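Local coordinates for cell surface protein (Putative S-layer protein) (Clostridioides difficile R20291, PDB 5NJL) that shows cell adhesion in vitro and, as a cell-surface protein with an extended three-domain fold, probably belongs to the S-layer, at residues H82-E96 / K192-V204. Residues are numbered along the deposited sequence; the frame is centred on the assembly and turned at random.
Sequences HITNSANEVVAEATE and KLGVAGAKNIDDV. With SO4 (sulfate ion), chain F; SO4 (sulfate ion), chain G; SO4 (sulfate ion), chain P; SO4 (sulfate ion), chain C.
A short two-stranded antiparallel ribbon, 93-94 against 199-200, ties together the two chain crossings between the domain built on strands 72-79 and 204-212 and the one holding strands 126-133 and 138-145. Ala94 and Lys199 form its hydrogen-bonded pair: Lys199 N reaches Ala94 O at 2.9 Å, almost straight at hydrogen but well above the carbonyl plane, and Ala94 N returns a bond to Lys199 O. Glu93 and Asn200 make the neighbouring non-hydrogen-bonded pair; Glu93, bent at chi2, turns its carboxylate away, and OE1 is hydrogen-bonded to Ser33 OG. One step on, Ile201 N donates to Ala92 O at 3.0 Å, in the carbonyl plane. With CG1 beside its backbone N (chi1 -62°), Ile201 rests CG1 on Ala92 O (3.4 Å) and CD1 on His82 C (3.7 Å); Ile83 CG2 and the short methyl of Ala94 give CD1 apolar neighbours, suiting a branched aliphatic chain. Beyond the ribbon, Thr95 uses both branches: OG1 donates to Ala196 O at 2.9 Å, while CG2 packs on Ala196 CB. A water links Glu96 N to Gly197 O, and the aliphatic part of Lys199 lies across the Glu96 carboxylate, CD to CD 3.7 Å, without a salt bridge. Sulfate ions, probably from the crystallisation liquor, accept hydrogen bonds from Gly197 N and from Asn200 N, which points away from the partner strand. The pattern is a minimal antiparallel beta bridge, clasping outgoing and returning chain between two domains.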
# COMPACT_ATOMS: atom_id res chain seq x y z
N HIS A 82 -9.76 -0.02 0.30
CA HIS A 82 -10.99 -0.61 0.79
C HIS A 82 -10.99 -0.79 2.30
O HIS A 82 -9.94 -0.80 2.94
CB HIS A 82 -11.25 -1.96 0.09
CG HIS A 82 -10.28 -3.03 0.45
ND1 HIS A 82 -8.97 -3.05 -0.01
CD2 HIS A 82 -10.43 -4.14 1.21
CE1 HIS A 82 -8.37 -4.13 0.47
NE2 HIS A 82 -9.22 -4.80 1.21
N ILE A 83 -12.18 -0.92 2.86
CA ILE A 83 -12.33 -1.17 4.29
C ILE A 83 -13.68 -1.83 4.48
O ILE A 83 -14.57 -1.64 3.67
CB ILE A 83 -12.23 0.16 5.09
CG1 ILE A 83 -11.73 -0.07 6.52
CG2 ILE A 83 -13.55 0.92 5.09
CD1 ILE A 83 -11.42 1.23 7.26
N THR A 84 -13.83 -2.60 5.54
CA THR A 84 -15.13 -3.11 5.94
C THR A 84 -15.88 -2.11 6.83
O THR A 84 -15.35 -1.70 7.86
CB THR A 84 -14.96 -4.45 6.66
OG1 THR A 84 -14.34 -5.37 5.76
CG2 THR A 84 -16.30 -5.01 7.10
N ASN A 85 -17.07 -1.70 6.44
CA ASN A 85 -17.83 -0.69 7.17
C ASN A 85 -18.70 -1.34 8.28
O ASN A 85 -18.66 -2.55 8.47
CB ASN A 85 -18.62 0.22 6.22
CG ASN A 85 -19.84 -0.44 5.58
OD1 ASN A 85 -20.21 -1.58 5.90
ND2 ASN A 85 -20.46 0.27 4.66
N SER A 86 -19.48 -0.54 8.97
CA SER A 86 -20.23 -1.01 10.14
C SER A 86 -21.37 -1.94 9.75
O SER A 86 -21.88 -2.67 10.57
CB SER A 86 -20.72 0.20 10.96
OG SER A 86 -21.66 1.01 10.22
N ALA A 87 -21.77 -1.92 8.48
CA ALA A 87 -22.74 -2.88 7.93
C ALA A 87 -22.12 -4.14 7.29
O ALA A 87 -22.82 -4.91 6.59
CB ALA A 87 -23.66 -2.18 6.96
N ASN A 88 -20.83 -4.36 7.54
CA ASN A 88 -20.09 -5.53 7.08
C ASN A 88 -19.97 -5.61 5.54
O ASN A 88 -19.95 -6.70 4.99
CB ASN A 88 -20.68 -6.83 7.70
CG ASN A 88 -19.69 -8.00 7.74
OD1 ASN A 88 -18.48 -7.82 7.71
ND2 ASN A 88 -20.22 -9.24 7.83
N GLU A 89 -19.90 -4.45 4.89
CA GLU A 89 -19.70 -4.32 3.45
C GLU A 89 -18.31 -3.82 3.22
O GLU A 89 -17.81 -3.01 3.99
CB GLU A 89 -20.65 -3.30 2.86
CG GLU A 89 -22.10 -3.70 2.96
CD GLU A 89 -23.11 -2.60 2.64
OE1 GLU A 89 -22.85 -1.36 2.66
OE2 GLU A 89 -24.25 -3.01 2.42
N VAL A 90 -17.70 -4.28 2.13
CA VAL A 90 -16.40 -3.79 1.70
C VAL A 90 -16.62 -2.56 0.82
O VAL A 90 -17.19 -2.66 -0.28
CB VAL A 90 -15.60 -4.90 0.99
CG1 VAL A 90 -14.25 -4.38 0.52
CG2 VAL A 90 -15.44 -6.10 1.91
N VAL A 91 -16.11 -1.41 1.27
CA VAL A 91 -16.36 -0.14 0.62
C VAL A 91 -15.08 0.62 0.28
O VAL A 91 -14.01 0.32 0.81
CB VAL A 91 -17.30 0.75 1.46
CG1 VAL A 91 -18.60 -0.00 1.75
CG2 VAL A 91 -16.65 1.18 2.77
N ALA A 92 -15.22 1.58 -0.62
CA ALA A 92 -14.11 2.33 -1.21
C ALA A 92 -13.79 3.64 -0.50
O ALA A 92 -12.75 4.26 -0.73
CB ALA A 92 -14.43 2.65 -2.67
N GLU A 93 -14.72 4.07 0.35
CA GLU A 93 -14.62 5.36 1.01
C GLU A 93 -14.93 5.18 2.51
O GLU A 93 -15.64 4.24 2.92
CB GLU A 93 -15.51 6.41 0.31
CG GLU A 93 -16.98 6.08 0.27
CD GLU A 93 -17.33 5.01 -0.77
OE1 GLU A 93 -16.96 5.21 -1.96
OE2 GLU A 93 -17.95 3.98 -0.40
N ALA A 94 -14.33 6.05 3.32
CA ALA A 94 -14.47 5.99 4.77
C ALA A 94 -13.99 7.30 5.40
O ALA A 94 -13.19 8.03 4.81
CB ALA A 94 -13.68 4.85 5.35
N THR A 95 -14.50 7.57 6.61
CA THR A 95 -13.99 8.69 7.41
C THR A 95 -12.55 8.41 7.77
O THR A 95 -12.21 7.31 8.20
CB THR A 95 -14.79 8.86 8.70
OG1 THR A 95 -16.17 9.00 8.36
CG2 THR A 95 -14.30 10.12 9.48
N GLU A 96 -11.69 9.40 7.58
CA GLU A 96 -10.30 9.26 7.95
C GLU A 96 -10.17 9.11 9.47
O GLU A 96 -11.01 9.59 10.23
CB GLU A 96 -9.48 10.45 7.41
CG GLU A 96 -9.32 10.29 5.89
CD GLU A 96 -8.44 11.31 5.19
OE1 GLU A 96 -8.26 12.43 5.70
OE2 GLU A 96 -7.98 10.98 4.06
N LYS A 192 -22.29 8.73 21.14
CA LYS A 192 -21.10 8.98 20.35
C LYS A 192 -21.30 10.14 19.43
O LYS A 192 -22.43 10.48 19.06
CB LYS A 192 -20.66 7.71 19.59
CG LYS A 192 -21.69 7.07 18.71
CD LYS A 192 -21.24 5.68 18.23
CE LYS A 192 -22.34 5.05 17.40
NZ LYS A 192 -22.02 3.74 16.79
N LEU A 193 -20.21 10.81 19.12
CA LEU A 193 -20.25 11.97 18.26
C LEU A 193 -20.36 11.54 16.80
O LEU A 193 -19.94 10.44 16.41
CB LEU A 193 -19.03 12.84 18.46
CG LEU A 193 -18.80 13.38 19.87
CD1 LEU A 193 -17.42 13.99 19.94
CD2 LEU A 193 -19.87 14.42 20.17
N GLY A 194 -20.96 12.42 16.01
CA GLY A 194 -21.01 12.20 14.56
C GLY A 194 -19.61 12.29 13.97
O GLY A 194 -18.71 12.93 14.55
N VAL A 195 -19.44 11.67 12.82
CA VAL A 195 -18.13 11.64 12.18
C VAL A 195 -18.01 12.61 11.00
O VAL A 195 -19.00 13.09 10.45
CB VAL A 195 -17.75 10.21 11.78
CG1 VAL A 195 -17.63 9.35 13.01
CG2 VAL A 195 -18.75 9.61 10.79
N ALA A 196 -16.78 12.87 10.60
CA ALA A 196 -16.50 13.70 9.46
C ALA A 196 -16.90 12.92 8.19
O ALA A 196 -17.20 11.72 8.24
CB ALA A 196 -15.03 14.10 9.43
N GLY A 197 -16.96 13.64 7.08
CA GLY A 197 -17.41 13.06 5.82
C GLY A 197 -16.44 12.01 5.34
O GLY A 197 -15.24 12.06 5.64
N ALA A 198 -16.98 11.00 4.66
CA ALA A 198 -16.16 9.92 4.10
C ALA A 198 -15.31 10.46 2.96
O ALA A 198 -15.70 11.40 2.27
CB ALA A 198 -17.02 8.77 3.62
N LYS A 199 -14.11 9.92 2.83
CA LYS A 199 -13.19 10.30 1.77
C LYS A 199 -12.75 9.04 1.07
O LYS A 199 -12.72 7.97 1.66
CB LYS A 199 -11.97 11.00 2.36
CG LYS A 199 -12.26 12.40 2.91
CD LYS A 199 -10.95 13.15 3.15
CE LYS A 199 -11.16 14.50 3.83
NZ LYS A 199 -12.17 15.34 3.11
N ASN A 200 -12.36 9.17 -0.19
CA ASN A 200 -11.84 8.05 -0.96
C ASN A 200 -10.62 7.48 -0.27
O ASN A 200 -9.70 8.23 0.07
CB ASN A 200 -11.51 8.52 -2.40
CG ASN A 200 -11.23 7.36 -3.34
OD1 ASN A 200 -11.85 6.30 -3.24
ND2 ASN A 200 -10.31 7.56 -4.26
N ILE A 201 -10.60 6.18 -0.01
CA ILE A 201 -9.46 5.55 0.64
C ILE A 201 -8.29 5.51 -0.37
O ILE A 201 -8.50 5.22 -1.55
CB ILE A 201 -9.78 4.13 1.13
CG1 ILE A 201 -10.91 4.16 2.18
CG2 ILE A 201 -8.54 3.47 1.72
CD1 ILE A 201 -11.58 2.83 2.40
N ASP A 202 -7.07 5.83 0.09
CA ASP A 202 -5.93 5.94 -0.81
C ASP A 202 -5.51 4.56 -1.32
O ASP A 202 -5.60 3.55 -0.57
CB ASP A 202 -4.71 6.56 -0.12
CG ASP A 202 -4.90 8.05 0.24
OD1 ASP A 202 -5.85 8.71 -0.24
OD2 ASP A 202 -4.06 8.55 1.01
N ASP A 203 -4.98 4.54 -2.54
CA ASP A 203 -4.29 3.36 -3.09
C ASP A 203 -3.20 2.88 -2.15
O ASP A 203 -2.61 3.68 -1.42
CB ASP A 203 -3.57 3.68 -4.40
CG ASP A 203 -4.49 3.87 -5.55
OD1 ASP A 203 -5.72 3.70 -5.43
OD2 ASP A 203 -3.95 4.19 -6.63
N VAL A 204 -2.94 1.58 -2.17
CA VAL A 204 -1.80 0.97 -1.50
C VAL A 204 -1.16 0.04 -2.55
O VAL A 204 -1.78 -0.92 -2.97
CB VAL A 204 -2.19 0.13 -0.27
CG1 VAL A 204 -0.95 -0.41 0.43
CG2 VAL A 204 -3.07 0.92 0.72
S SO4 F . -5.19 7.93 -4.23
O1 SO4 F . -6.63 7.65 -3.96
O2 SO4 F . -5.02 8.29 -5.66
O3 SO4 F . -4.35 6.76 -3.90
O4 SO4 F . -4.74 9.07 -3.39
S SO4 G . -12.16 12.52 -1.62
O1 SO4 G . -11.82 12.31 -3.06
O2 SO4 G . -13.60 12.25 -1.42
O3 SO4 G . -11.32 11.60 -0.82
O4 SO4 G . -11.85 13.91 -1.22
S SO4 P . -16.85 17.10 6.09
O1 SO4 P . -15.40 17.31 5.91
O2 SO4 P . -17.40 16.33 4.95
O3 SO4 P . -17.54 18.41 6.13
O4 SO4 P . -17.08 16.36 7.36
S SO4 C . -8.26 -7.62 3.20
O1 SO4 C . -9.44 -7.25 2.39
O2 SO4 C . -7.67 -8.88 2.70
O3 SO4 C . -8.68 -7.81 4.61
O4 SO4 C . -7.27 -6.52 3.11
O HOH W 1 -12.73 11.94 6.80
O HOH W 2 -8.80 8.79 2.61